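PDB 5BUD: decapping nuclease RAI1 from Candida albicans, which removes NAD caps and also hydrolyses m7G-capped and triphosphorylated 5' ends of RNA with divalent metal ions, and binds and stimulates the exoribonuclease RAT1. Local coordinates for residues K4-N9 against L326-A331; R28-K33 against N202-L207; Q131-S136 against G376-P381. All coordinates share one frame; numbering follows the deposited sequence.

How the contacts relate
The three contacts do not touch one another but all reach the extended strand system of this nuclease. Contact 1 is a surface contact, where the N-terminal tail rests on helix 322-339 through apolar groups and carbonyl-aromatic approaches, without a hydrogen bond between its segments. Contact 2, partly buried, lies on the opposite side of the chain's centre from contact 1 and is the one nearest the manganese ions; backbone and guanidinium hydrogen bonds dominate it. Contact 3 is buried and mainly apolar, joining strand 131-136 to the connection between two C-terminal helices, with one lysine whose ammonium is met by polar groups. Chemistry thus shifts from hydrophobic packing in contacts 1 and 3 to polar latching in contact 2.

Contact 1 (K4-N9 against L326-A331)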
ATOM      1  N   LYS A   4       3.347 -25.955  -7.229  1.00 39.45           N
ATOM      2  CA  LYS A   4       4.467 -26.060  -6.328  1.00 37.17           C
ATOM      3  C   LYS A   4       4.110 -25.202  -5.135  1.00 35.80           C
ATOM      4  O   LYS A   4       3.373 -24.211  -5.241  1.00 33.19           O
ATOM      5  CB  LYS A   4       5.743 -25.642  -7.065  1.00 44.13           C
ATOM      6  CG  LYS A   4       6.964 -25.336  -6.215  1.00 48.27           C
ATOM      7  CD  LYS A   4       8.250 -25.735  -6.926  1.00 52.81           C
ATOM      8  CE  LYS A   4       8.266 -25.430  -8.418  1.00 54.38           C
ATOM      9  NZ  LYS A   4       9.174 -26.396  -9.099  1.00 60.96           N
ATOM     10  N   SER A   5       4.520 -25.644  -3.963  1.00 36.23           N
ATOM     11  CA  SER A   5       4.111 -24.955  -2.785  1.00 38.66           C
ATOM     12  C   SER A   5       5.345 -24.632  -2.003  1.00 36.69           C
ATOM     13  O   SER A   5       6.351 -25.318  -2.104  1.00 36.22           O
ATOM     14  CB  SER A   5       3.113 -25.773  -1.981  1.00 40.01           C
ATOM     15  OG  SER A   5       3.692 -26.975  -1.576  1.00 44.26           O
ATOM     16  N   LEU A   6       5.272 -23.513  -1.304  1.00 36.06           N
ATOM     17  CA  LEU A   6       6.284 -23.100  -0.368  1.00 33.14           C
ATOM     18  C   LEU A   6       5.691 -23.386   0.993  1.00 33.02           C
ATOM     19  O   LEU A   6       4.577 -22.925   1.297  1.00 31.20           O
ATOM     20  CB  LEU A   6       6.571 -21.597  -0.513  1.00 32.44           C
ATOM     21  CG  LEU A   6       7.656 -21.018   0.397  1.00 31.12           C
ATOM     22  CD1 LEU A   6       9.029 -21.560   0.037  1.00 30.31           C
ATOM     23  CD2 LEU A   6       7.637 -19.492   0.319  1.00 30.24           C
ATOM     24  N   PRO A   7       6.422 -24.142   1.829  1.00 33.60           N
ATOM     25  CA  PRO A   7       5.898 -24.369   3.163  1.00 32.83           C
ATOM     26  C   PRO A   7       5.676 -23.029   3.886  1.00 31.74           C
ATOM     27  O   PRO A   7       6.504 -22.131   3.759  1.00 30.95           O
ATOM     28  CB  PRO A   7       7.010 -25.182   3.848  1.00 35.06           C
ATOM     29  CG  PRO A   7       7.728 -25.883   2.722  1.00 37.93           C
ATOM     30  CD  PRO A   7       7.627 -24.950   1.539  1.00 35.87           C
ATOM     31  N   LEU A   8       4.600 -22.930   4.664  1.00 31.33           N
ATOM     32  CA  LEU A   8       4.277 -21.714   5.381  1.00 32.26           C
ATOM     33  C   LEU A   8       5.288 -21.404   6.463  1.00 32.57           C
ATOM     34  O   LEU A   8       5.389 -20.263   6.889  1.00 28.29           O
ATOM     35  CB  LEU A   8       2.913 -21.812   6.027  1.00 33.99           C
ATOM     36  CG  LEU A   8       1.711 -21.867   5.101  1.00 34.29           C
ATOM     37  CD1 LEU A   8       0.466 -21.736   5.969  1.00 34.51           C
ATOM     38  CD2 LEU A   8       1.799 -20.760   4.060  1.00 36.07           C
ATOM     39  N   ASN A   9       6.049 -22.404   6.905  1.00 32.54           N
ATOM     40  CA  ASN A   9       7.050 -22.141   7.948  1.00 33.05           C
ATOM     41  C   ASN A   9       8.418 -21.784   7.358  1.00 31.99           C
ATOM     42  O   ASN A   9       9.386 -21.661   8.093  1.00 32.19           O
ATOM     43  CB  ASN A   9       7.167 -23.338   8.887  1.00 35.12           C
ATOM     44  CG  ASN A   9       7.557 -24.614   8.161  1.00 36.10           C
ATOM     45  OD1 ASN A   9       8.368 -24.612   7.226  1.00 37.96           O
ATOM     46  ND2 ASN A   9       6.968 -25.710   8.578  1.00 39.70           N
ATOM     47  N   LEU A 326       9.728 -10.577   8.302  1.00 26.70           N
ATOM     48  CA  LEU A 326      10.681 -10.228   7.271  1.00 27.86           C
ATOM     49  C   LEU A 326      11.375 -11.449   6.703  1.00 29.88           C
ATOM     50  O   LEU A 326      11.646 -11.511   5.510  1.00 29.79           O
ATOM     51  CB  LEU A 326      11.735  -9.231   7.796  1.00 31.14           C
ATOM     52  CG  LEU A 326      11.395  -7.754   7.747  1.00 32.37           C
ATOM     53  CD1 LEU A 326      12.499  -6.955   8.416  1.00 33.72           C
ATOM     54  CD2 LEU A 326      11.194  -7.298   6.304  1.00 34.42           C
ATOM     55  N   LYS A 327      11.655 -12.428   7.557  1.00 29.35           N
ATOM     56  CA  LYS A 327      12.240 -13.694   7.093  1.00 28.27           C
ATOM     57  C   LYS A 327      11.283 -14.536   6.242  1.00 27.16           C
ATOM     58  O   LYS A 327      11.723 -15.199   5.302  1.00 26.50           O
ATOM     59  CB  LYS A 327      12.735 -14.501   8.293  1.00 29.65           C
ATOM     60  CG  LYS A 327      13.893 -13.811   8.992  1.00 31.00           C
ATOM     61  CD  LYS A 327      14.428 -14.589  10.190  1.00 32.25           C
ATOM     62  CE  LYS A 327      15.633 -13.867  10.764  1.00 35.36           C
ATOM     63  NZ  LYS A 327      16.284 -14.608  11.882  1.00 39.51           N
ATOM     64  N   TRP A 328       9.987 -14.508   6.563  1.00 24.90           N
ATOM     65  CA  TRP A 328       9.008 -15.139   5.717  1.00 25.92           C
ATOM     66  C   TRP A 328       8.978 -14.403   4.354  1.00 25.90           C
ATOM     67  O   TRP A 328       9.006 -15.021   3.312  1.00 24.47           O
ATOM     68  CB  TRP A 328       7.624 -15.115   6.397  1.00 25.67           C
ATOM     69  CG  TRP A 328       6.481 -15.212   5.444  1.00 27.70           C
ATOM     70  CD1 TRP A 328       5.635 -14.215   5.102  1.00 26.34           C
ATOM     71  CD2 TRP A 328       6.047 -16.380   4.717  1.00 27.56           C
ATOM     72  NE1 TRP A 328       4.704 -14.664   4.189  1.00 27.31           N
ATOM     73  CE2 TRP A 328       4.942 -15.989   3.925  1.00 28.15           C
ATOM     74  CE3 TRP A 328       6.518 -17.694   4.622  1.00 27.85           C
ATOM     75  CZ2 TRP A 328       4.262 -16.883   3.077  1.00 28.23           C
ATOM     76  CZ3 TRP A 328       5.857 -18.587   3.767  1.00 29.90           C
ATOM     77  CH2 TRP A 328       4.740 -18.172   2.997  1.00 28.80           C
ATOM     78  N   TYR A 329       8.938 -13.072   4.386  1.00 26.96           N
ATOM     79  CA  TYR A 329       8.872 -12.265   3.142  1.00 26.67           C
ATOM     80  C   TYR A 329      10.100 -12.579   2.288  1.00 26.57           C
ATOM     81  O   TYR A 329       9.965 -12.852   1.093  1.00 26.69           O
ATOM     82  CB  TYR A 329       8.752 -10.771   3.504  1.00 29.57           C
ATOM     83  CG  TYR A 329       9.034  -9.755   2.423  1.00 30.34           C
ATOM     84  CD1 TYR A 329       8.156  -9.561   1.361  1.00 33.11           C
ATOM     85  CD2 TYR A 329      10.145  -8.921   2.509  1.00 31.84           C
ATOM     86  CE1 TYR A 329       8.419  -8.591   0.391  1.00 35.31           C
ATOM     87  CE2 TYR A 329      10.402  -7.960   1.557  1.00 32.72           C
ATOM     88  CZ  TYR A 329       9.546  -7.801   0.499  1.00 33.82           C
ATOM     89  OH  TYR A 329       9.827  -6.833  -0.439  1.00 39.39           O
ATOM     90  N   GLY A 330      11.278 -12.617   2.911  1.00 25.51           N
ATOM     91  CA  GLY A 330      12.510 -12.949   2.202  1.00 26.03           C
ATOM     92  C   GLY A 330      12.524 -14.342   1.570  1.00 26.78           C
ATOM     93  O   GLY A 330      13.037 -14.519   0.465  1.00 30.28           O
ATOM     94  N   ALA A 331      11.934 -15.317   2.258  1.00 27.64           N
ATOM     95  CA  ALA A 331      11.803 -16.678   1.734  1.00 26.34           C
ATOM     96  C   ALA A 331      10.866 -16.688   0.522  1.00 27.48           C
ATOM     97  O   ALA A 331      11.181 -17.272  -0.513  1.00 25.11           O
ATOM     98  CB  ALA A 331      11.282 -17.589   2.819  1.00 27.46           C
TER
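Pro7 O lies in the plane of the Trp328 indole, at its edge, 3.6 Å from Trp328 CZ3, and the same oxygen is hydrogen-bonded to Ser10 OG. The next carbonyl also turns to this ring: Leu8 O approaches obliquely, 3.6 Å from Trp328 CZ3 and equally near CE3, while Arg11 NH1 supplies its hydrogen bond. Both oxygens therefore find proper donors within the tail itself. At the indole, Pro7 O probably gains a mild attraction to the slightly positive C-H edge, whereas the approach of Leu8 O is a plain van der Waals contact.

Two leucines add apolar packing. Leu6 CD2 comes at a slant to within 4.0 Å of Trp328 CZ3, the two side chains sliding past each other in opposite directions. Leu8 instead runs alongside the indole, pointing the same way, and its CD2 stands 4.1 Å from Trp328 CH2. The branched ends of leucine suit both places, since each presents one methyl to the far end of the benzene ring. Trp328 reaches them because its CG is anti to the backbone N (chi1 156°), which carries the six-membered ring out from the helix toward the tail. Ala331, about one turn further along, is small and points toward the tail; Leu6 CD2 lies 4.3 Å from Ala331 O.

Behind this layer the indole meets Phe360 edge-to-face, and its NE1 makes a weak hydrogen bond to Ile110 O. Leu6 and Leu8 touch Phe360 too, so this one aromatic ring backs both segments. The result is a surface packing of the N-terminal tail, just beyond its short strand, on a helix: strand 4-5 pairs antiparallel with strand 359-364, and the residues that follow lie over helix 322-339 of the PD-(D/E)XK nuclease.

Contact 2 (R28-K33 against N202-L207); sequences RDIDGK and NYEQYL
Arg28 and Gln205 form an antiparallel, hydrogen-bonded pair at the point where strand 21-28 meets strand 205-214, just before the first strand enters a type I turn leading to strand 34-35. Arg28 N donates to Gln205 O at 2.8 Å, and Gln205 N returns a bond to Arg28 O at 3.0 Å.

The tight part is built around the arginine side chain. Its chain bends at chi3 (70°), which brings the edge of the guanidinium to the carbonyls of the loop before Gln205. There NE gives Tyr203 O a 2.8 Å bond lying in both the carbonyl and the guanidinium planes, and NH2 reaches the same oxygen from above the carbonyl plane. The Gln205 amide stacks on one face of this group, its plane only 7° away, while NH1 is held by Asn74 OD1. Arginine suits the place because its N-H groups donate at the edge while its flat face stacks on the amide. Gln205 also touches Glu224, which coordinates a manganese ion here and probably binds substrate. Close by, Tyr203 CB is 3.3 Å from Ile30 O, and Gly32 CA lies in plane at the ring edge; at its positive phi (90°) a side chain would jam against the preceding carbonyl O.

Toward solvent the packing is thinner. Ile30 CB and Glu204 CG lie 3.7 Å apart, so the acid uses its CG methylene here and sends OE1 to Asn201 ND2. Asp29 fixes the turn: its OD1 accepts Asp31 N, an Asx turn, and Lys33 N from the other face of the carboxylate, at 2.9 and 3.1 Å.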
ATOM      1  N   ARG A  28      -2.590  10.717  -9.718  1.00 28.49           N
ATOM      2  CA  ARG A  28      -3.951  10.645 -10.241  1.00 30.48           C
ATOM      3  C   ARG A  28      -4.672  11.929  -9.878  1.00 31.56           C
ATOM      4  O   ARG A  28      -4.624  12.346  -8.721  1.00 28.98           O
ATOM      5  CB  ARG A  28      -4.687   9.459  -9.663  1.00 29.52           C
ATOM      6  CG  ARG A  28      -5.894   9.051 -10.487  1.00 31.21           C
ATOM      7  CD  ARG A  28      -6.417   7.707 -10.020  1.00 31.14           C
ATOM      8  NE  ARG A  28      -7.026   7.832  -8.704  1.00 31.33           N
ATOM      9  CZ  ARG A  28      -7.561   6.832  -8.031  1.00 29.37           C
ATOM     10  NH1 ARG A  28      -7.599   5.619  -8.559  1.00 28.82           N
ATOM     11  NH2 ARG A  28      -8.072   7.048  -6.834  1.00 30.87           N
ATOM     12  N   ASP A  29      -5.316  12.574 -10.853  1.00 31.75           N
ATOM     13  CA  ASP A  29      -5.995  13.847 -10.588  1.00 30.53           C
ATOM     14  C   ASP A  29      -7.397  13.637 -10.053  1.00 28.51           C
ATOM     15  O   ASP A  29      -7.861  12.506  -9.898  1.00 28.60           O
ATOM     16  CB  ASP A  29      -5.924  14.822 -11.794  1.00 31.13           C
ATOM     17  CG  ASP A  29      -6.847  14.446 -12.964  1.00 32.16           C
ATOM     18  OD1 ASP A  29      -7.812  13.674 -12.804  1.00 31.13           O
ATOM     19  OD2 ASP A  29      -6.581  14.971 -14.067  1.00 37.32           O
ATOM     20  N   ILE A  30      -8.077  14.735  -9.760  1.00 29.78           N
ATOM     21  CA  ILE A  30      -9.389  14.685  -9.101  1.00 31.65           C
ATOM     22  C   ILE A  30     -10.512  14.037  -9.946  1.00 31.28           C
ATOM     23  O   ILE A  30     -11.589  13.651  -9.418  1.00 26.63           O
ATOM     24  CB  ILE A  30      -9.773  16.093  -8.604  1.00 35.59           C
ATOM     25  CG1 ILE A  30     -10.930  16.018  -7.598  1.00 37.94           C
ATOM     26  CG2 ILE A  30     -10.072  17.036  -9.776  1.00 36.11           C
ATOM     27  CD1 ILE A  30     -11.138  17.290  -6.813  1.00 40.31           C
ATOM     28  N   ASP A  31     -10.246  13.887 -11.245  1.00 33.34           N
ATOM     29  CA  ASP A  31     -11.194  13.241 -12.160  1.00 36.93           C
ATOM     30  C   ASP A  31     -10.839  11.777 -12.385  1.00 41.11           C
ATOM     31  O   ASP A  31     -11.536  11.089 -13.113  1.00 41.81           O
ATOM     32  CB  ASP A  31     -11.211  13.971 -13.514  1.00 37.39           C
ATOM     33  CG  ASP A  31     -11.499  15.450 -13.379  1.00 36.74           C
ATOM     34  OD1 ASP A  31     -12.471  15.809 -12.693  1.00 39.49           O
ATOM     35  OD2 ASP A  31     -10.753  16.265 -13.968  1.00 42.85           O
ATOM     36  N   GLY A  32      -9.744  11.304 -11.779  1.00 38.22           N
ATOM     37  CA  GLY A  32      -9.329   9.919 -11.919  1.00 36.95           C
ATOM     38  C   GLY A  32      -8.387   9.656 -13.082  1.00 35.55           C
ATOM     39  O   GLY A  32      -8.130   8.519 -13.412  1.00 35.90           O
ATOM     40  N   LYS A  33      -7.840  10.705 -13.677  1.00 37.28           N
ATOM     41  CA  LYS A  33      -6.926  10.554 -14.800  1.00 38.89           C
ATOM     42  C   LYS A  33      -5.501  10.677 -14.299  1.00 37.14           C
ATOM     43  O   LYS A  33      -5.214  11.534 -13.465  1.00 29.93           O
ATOM     44  CB  LYS A  33      -7.169  11.632 -15.858  1.00 45.25           C
ATOM     45  CG  LYS A  33      -8.625  12.071 -16.048  1.00 50.59           C
ATOM     46  CD  LYS A  33      -9.564  10.984 -16.575  1.00 55.57           C
ATOM     47  CE  LYS A  33     -10.795  11.597 -17.252  1.00 58.82           C
ATOM     48  NZ  LYS A  33     -11.751  10.598 -17.805  1.00 61.17           N
ATOM     49  N   ASN A 202     -11.507  10.907  -2.598  1.00 25.61           N
ATOM     50  CA  ASN A 202     -10.416   9.933  -2.674  1.00 26.33           C
ATOM     51  C   ASN A 202      -9.968   9.635  -4.102  1.00 25.78           C
ATOM     52  O   ASN A 202      -9.404   8.576  -4.383  1.00 27.14           O
ATOM     53  CB  ASN A 202     -10.722   8.648  -1.887  1.00 26.01           C
ATOM     54  CG  ASN A 202     -11.888   7.842  -2.467  1.00 26.94           C
ATOM     55  OD1 ASN A 202     -12.725   8.340  -3.245  1.00 26.23           O
ATOM     56  ND2 ASN A 202     -11.951   6.596  -2.072  1.00 26.85           N
ATOM     57  N   TYR A 203     -10.113  10.621  -4.976  1.00 26.27           N
ATOM     58  CA  TYR A 203      -9.668  10.482  -6.345  1.00 26.95           C
ATOM     59  C   TYR A 203      -8.215  10.854  -6.467  1.00 25.54           C
ATOM     60  O   TYR A 203      -7.446  10.170  -7.137  1.00 25.56           O
ATOM     61  CB  TYR A 203     -10.484  11.386  -7.275  1.00 28.83           C
ATOM     62  CG  TYR A 203     -11.776  10.793  -7.712  1.00 30.47           C
ATOM     63  CD1 TYR A 203     -12.870  10.786  -6.864  1.00 32.60           C
ATOM     64  CD2 TYR A 203     -11.930  10.263  -8.998  1.00 31.15           C
ATOM     65  CE1 TYR A 203     -14.076  10.256  -7.258  1.00 32.60           C
ATOM     66  CE2 TYR A 203     -13.141   9.738  -9.402  1.00 31.64           C
ATOM     67  CZ  TYR A 203     -14.211   9.746  -8.532  1.00 32.62           C
ATOM     68  OH  TYR A 203     -15.431   9.229  -8.884  1.00 32.68           O
ATOM     69  N   GLU A 204      -7.827  11.957  -5.845  1.00 25.54           N
ATOM     70  CA  GLU A 204      -6.474  12.455  -6.012  1.00 26.15           C
ATOM     71  C   GLU A 204      -5.484  11.541  -5.303  1.00 27.01           C
ATOM     72  O   GLU A 204      -5.760  11.089  -4.196  1.00 25.22           O
ATOM     73  CB  GLU A 204      -6.350  13.870  -5.459  1.00 29.17           C
ATOM     74  CG  GLU A 204      -7.196  14.920  -6.185  1.00 30.49           C
ATOM     75  CD  GLU A 204      -7.109  16.257  -5.469  1.00 33.35           C
ATOM     76  OE1 GLU A 204      -7.769  16.410  -4.413  1.00 35.34           O
ATOM     77  OE2 GLU A 204      -6.359  17.134  -5.944  1.00 35.81           O
ATOM     78  N   GLN A 205      -4.347  11.288  -5.944  1.00 25.40           N
ATOM     79  CA  GLN A 205      -3.316  10.408  -5.402  1.00 27.47           C
ATOM     80  C   GLN A 205      -1.953  10.833  -5.912  1.00 25.66           C
ATOM     81  O   GLN A 205      -1.818  11.278  -7.058  1.00 24.58           O
ATOM     82  CB  GLN A 205      -3.482   8.975  -5.905  1.00 29.66           C
ATOM     83  CG  GLN A 205      -4.751   8.245  -5.575  1.00 30.42           C
ATOM     84  CD  GLN A 205      -4.684   6.810  -6.101  1.00 33.68           C
ATOM     85  OE1 GLN A 205      -4.243   6.561  -7.243  1.00 33.47           O
ATOM     86  NE2 GLN A 205      -5.107   5.867  -5.279  1.00 33.18           N
ATOM     87  N   TYR A 206      -0.941  10.655  -5.071  1.00 23.30           N
ATOM     88  CA  TYR A 206       0.432  10.795  -5.460  1.00 22.26           C
ATOM     89  C   TYR A 206       1.105   9.443  -5.274  1.00 23.36           C
ATOM     90  O   TYR A 206       1.090   8.879  -4.157  1.00 23.30           O
ATOM     91  CB  TYR A 206       1.098  11.822  -4.588  1.00 23.14           C
ATOM     92  CG  TYR A 206       2.563  12.036  -4.852  1.00 24.95           C
ATOM     93  CD1 TYR A 206       3.011  12.870  -5.873  1.00 26.85           C
ATOM     94  CD2 TYR A 206       3.506  11.431  -4.061  1.00 25.51           C
ATOM     95  CE1 TYR A 206       4.380  13.065  -6.088  1.00 27.64           C
ATOM     96  CE2 TYR A 206       4.846  11.626  -4.263  1.00 26.36           C
ATOM     97  CZ  TYR A 206       5.278  12.454  -5.251  1.00 29.45           C
ATOM     98  OH  TYR A 206       6.649  12.580  -5.394  1.00 35.04           O
ATOM     99  N   LEU A 207       1.694   8.930  -6.349  1.00 21.09           N
ATOM    100  CA  LEU A 207       2.308   7.624  -6.320  1.00 24.24           C
ATOM    101  C   LEU A 207       3.804   7.670  -6.525  1.00 24.41           C
ATOM    102  O   LEU A 207       4.303   8.234  -7.509  1.00 26.81           O
ATOM    103  CB  LEU A 207       1.667   6.685  -7.345  1.00 25.84           C
ATOM    104  CG  LEU A 207       0.160   6.500  -7.113  1.00 28.11           C
ATOM    105  CD1 LEU A 207      -0.608   7.392  -8.070  1.00 30.57           C
ATOM    106  CD2 LEU A 207      -0.250   5.050  -7.306  1.00 30.92           C
TER

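Contact 3 (Q131-S136 against G376-P381)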
ATOM      1  N   GLN A 131      11.752 -10.108 -16.324  1.00 30.72           N
ATOM      2  CA  GLN A 131      11.161  -9.657 -15.061  1.00 30.83           C
ATOM      3  C   GLN A 131       9.821 -10.309 -14.787  1.00 26.94           C
ATOM      4  O   GLN A 131       9.157 -10.766 -15.696  1.00 29.13           O
ATOM      5  CB  GLN A 131      10.994  -8.138 -15.061  1.00 29.42           C
ATOM      6  CG  GLN A 131      12.309  -7.463 -15.361  1.00 31.03           C
ATOM      7  CD  GLN A 131      12.247  -5.966 -15.402  1.00 30.38           C
ATOM      8  OE1 GLN A 131      11.417  -5.382 -16.096  1.00 29.60           O
ATOM      9  NE2 GLN A 131      13.176  -5.330 -14.702  1.00 30.30           N
ATOM     10  N   LEU A 132       9.438 -10.311 -13.520  1.00 26.42           N
ATOM     11  CA  LEU A 132       8.141 -10.782 -13.057  1.00 24.13           C
ATOM     12  C   LEU A 132       7.247  -9.615 -12.731  1.00 24.05           C
ATOM     13  O   LEU A 132       7.554  -8.796 -11.861  1.00 25.51           O
ATOM     14  CB  LEU A 132       8.293 -11.593 -11.790  1.00 24.32           C
ATOM     15  CG  LEU A 132       9.066 -12.888 -11.845  1.00 26.50           C
ATOM     16  CD1 LEU A 132       8.888 -13.542 -10.501  1.00 26.94           C
ATOM     17  CD2 LEU A 132       8.582 -13.794 -12.958  1.00 26.43           C
ATOM     18  N   PHE A 133       6.137  -9.533 -13.452  1.00 24.43           N
ATOM     19  CA  PHE A 133       5.122  -8.556 -13.238  1.00 23.01           C
ATOM     20  C   PHE A 133       4.014  -9.214 -12.396  1.00 24.39           C
ATOM     21  O   PHE A 133       3.468 -10.271 -12.780  1.00 22.57           O
ATOM     22  CB  PHE A 133       4.598  -8.049 -14.590  1.00 24.22           C
ATOM     23  CG  PHE A 133       5.622  -7.262 -15.349  1.00 25.18           C
ATOM     24  CD1 PHE A 133       5.742  -5.891 -15.158  1.00 24.81           C
ATOM     25  CD2 PHE A 133       6.524  -7.903 -16.201  1.00 25.91           C
ATOM     26  CE1 PHE A 133       6.706  -5.163 -15.838  1.00 27.04           C
ATOM     27  CE2 PHE A 133       7.497  -7.173 -16.878  1.00 25.33           C
ATOM     28  CZ  PHE A 133       7.585  -5.806 -16.702  1.00 26.00           C
ATOM     29  N   ILE A 134       3.713  -8.609 -11.236  1.00 21.85           N
ATOM     30  CA  ILE A 134       2.797  -9.213 -10.290  1.00 21.95           C
ATOM     31  C   ILE A 134       1.637  -8.269  -9.986  1.00 22.05           C
ATOM     32  O   ILE A 134       1.848  -7.105  -9.644  1.00 21.42           O
ATOM     33  CB  ILE A 134       3.536  -9.674  -8.997  1.00 22.42           C
ATOM     34  CG1 ILE A 134       4.650 -10.671  -9.307  1.00 22.95           C
ATOM     35  CG2 ILE A 134       2.574 -10.368  -8.044  1.00 23.80           C
ATOM     36  CD1 ILE A 134       5.433 -11.132  -8.074  1.00 22.82           C
ATOM     37  N   LYS A 135       0.415  -8.764 -10.176  1.00 21.90           N
ATOM     38  CA  LYS A 135      -0.773  -8.011  -9.900  1.00 23.86           C
ATOM     39  C   LYS A 135      -1.772  -8.891  -9.215  1.00 23.62           C
ATOM     40  O   LYS A 135      -1.650 -10.131  -9.185  1.00 23.90           O
ATOM     41  CB  LYS A 135      -1.412  -7.415 -11.187  1.00 27.42           C
ATOM     42  CG  LYS A 135      -2.327  -8.356 -11.941  1.00 30.21           C
ATOM     43  CD  LYS A 135      -2.895  -7.741 -13.223  1.00 33.53           C
ATOM     44  CE  LYS A 135      -3.932  -6.675 -12.963  1.00 33.75           C
ATOM     45  NZ  LYS A 135      -5.217  -7.289 -12.609  1.00 34.61           N
ATOM     46  N   SER A 136      -2.752  -8.237  -8.626  1.00 22.85           N
ATOM     47  CA  SER A 136      -3.773  -8.940  -7.901  1.00 25.06           C
ATOM     48  C   SER A 136      -4.820  -9.447  -8.869  1.00 24.22           C
ATOM     49  O   SER A 136      -5.033  -8.869  -9.957  1.00 23.78           O
ATOM     50  CB  SER A 136      -4.431  -7.995  -6.879  1.00 26.52           C
ATOM     51  OG  SER A 136      -5.362  -8.726  -6.082  1.00 33.12           O
ATOM     52  N   GLY A 376      -3.371  -6.615 -22.419  1.00 33.45           N
ATOM     53  CA  GLY A 376      -4.195  -5.536 -21.901  1.00 33.87           C
ATOM     54  C   GLY A 376      -4.462  -5.547 -20.412  1.00 34.37           C
ATOM     55  O   GLY A 376      -4.495  -4.494 -19.798  1.00 32.84           O
ATOM     56  N   GLN A 377      -4.631  -6.730 -19.830  1.00 34.85           N
ATOM     57  CA  GLN A 377      -5.054  -6.846 -18.443  1.00 37.22           C
ATOM     58  C   GLN A 377      -3.900  -6.602 -17.445  1.00 33.60           C
ATOM     59  O   GLN A 377      -4.141  -6.272 -16.293  1.00 32.11           O
ATOM     60  CB  GLN A 377      -5.643  -8.224 -18.216  1.00 43.56           C
ATOM     61  CG  GLN A 377      -6.643  -8.300 -17.102  1.00 50.10           C
ATOM     62  CD  GLN A 377      -7.418  -9.593 -17.178  1.00 53.19           C
ATOM     63  OE1 GLN A 377      -8.441  -9.673 -17.872  1.00 52.15           O
ATOM     64  NE2 GLN A 377      -6.925 -10.620 -16.485  1.00 50.66           N
ATOM     65  N   LEU A 378      -2.665  -6.810 -17.896  1.00 30.30           N
ATOM     66  CA  LEU A 378      -1.471  -6.433 -17.152  1.00 26.49           C
ATOM     67  C   LEU A 378      -0.547  -5.711 -18.120  1.00 25.87           C
ATOM     68  O   LEU A 378      -0.431  -4.481 -18.081  1.00 24.84           O
ATOM     69  CB  LEU A 378      -0.800  -7.640 -16.499  1.00 27.27           C
ATOM     70  CG  LEU A 378       0.208  -7.324 -15.371  1.00 28.85           C
ATOM     71  CD1 LEU A 378       0.674  -8.587 -14.653  1.00 28.84           C
ATOM     72  CD2 LEU A 378       1.406  -6.557 -15.872  1.00 29.38           C
ATOM     73  N   LEU A 379       0.068  -6.463 -19.030  1.00 25.19           N
ATOM     74  CA  LEU A 379       0.929  -5.882 -20.059  1.00 24.49           C
ATOM     75  C   LEU A 379       0.091  -5.145 -21.088  1.00 27.80           C
ATOM     76  O   LEU A 379      -1.057  -5.522 -21.359  1.00 28.10           O
ATOM     77  CB  LEU A 379       1.732  -6.967 -20.744  1.00 27.34           C
ATOM     78  CG  LEU A 379       2.679  -7.740 -19.814  1.00 27.45           C
ATOM     79  CD1 LEU A 379       3.433  -8.780 -20.618  1.00 29.53           C
ATOM     80  CD2 LEU A 379       3.629  -6.759 -19.146  1.00 27.57           C
ATOM     81  N   THR A 380       0.647  -4.062 -21.614  1.00 26.36           N
ATOM     82  CA  THR A 380       0.018  -3.314 -22.670  1.00 27.07           C
ATOM     83  C   THR A 380       0.892  -3.345 -23.911  1.00 26.64           C
ATOM     84  O   THR A 380       2.124  -3.564 -23.812  1.00 24.20           O
ATOM     85  CB  THR A 380      -0.214  -1.864 -22.259  1.00 27.78           C
ATOM     86  OG1 THR A 380       1.052  -1.221 -22.041  1.00 28.31           O
ATOM     87  CG2 THR A 380      -1.082  -1.810 -20.989  1.00 28.26           C
ATOM     88  N   PRO A 381       0.268  -3.097 -25.092  1.00 28.37           N
ATOM     89  CA  PRO A 381       1.053  -3.163 -26.328  1.00 26.91           C
ATOM     90  C   PRO A 381       2.094  -2.055 -26.439  1.00 26.21           C
ATOM     91  O   PRO A 381       3.171  -2.291 -27.010  1.00 27.68           O
ATOM     92  CB  PRO A 381      -0.013  -3.101 -27.438  1.00 28.74           C
ATOM     93  CG  PRO A 381      -1.239  -2.522 -26.784  1.00 28.76           C
ATOM     94  CD  PRO A 381      -1.183  -3.004 -25.362  1.00 27.26           C
TER
HETATM   95  O   HOH W   1      -6.021  -9.506 -14.031  1.00 48.50           O
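Lys135 meets Gln377 and Leu378 along most of its length, as can be traced outward from CB. That first carbon leaves strand 131-136 toward the connection after helix 367-377, and chi1 (84°) sets CG between the backbone N and the carbonyl carbon, where it passes 4.1 Å from Leu378 CD1. CD then rests 3.8 Å from Leu378 CG, the two side chains running past one another in opposite directions. CE comes 3.4 Å from Gln377 O. Bends at chi3 and chi4 finally swing NZ back toward its own strand: it donates to Ser136 O at 3.1 Å, almost in line with the C=O bond, forms a salt bridge with Asp138 OD2 and donates to a water at 2.8 Å, to which Gln377 NE2 adds a weak bond. Lysine suits this place because its methylenes can be buried while its ammonium is satisfied by Ser136 O, Asp138 and a water.

Two residues earlier on the same side of the strand, Phe133 continues the apolar surface. Its CB is 3.7 Å from Leu378 CD2, and Leu379 CD2 sits above the centre of one ring face, at 4.2 Å from the plane. Successive leucines thus meet the CB and the ring face of the phenylalanine, and Phe78 of helix 78-92 touches both Lys135 and Leu378. Thr380 OG1 caps helix 381-389 with a weak hydrogen bond to Phe383 N. The arrangement is a helix-to-helix link packed on strand 131-136, which pairs with strands 100-103 and 121-128 in the PD-(D/E)XK nuclease fold.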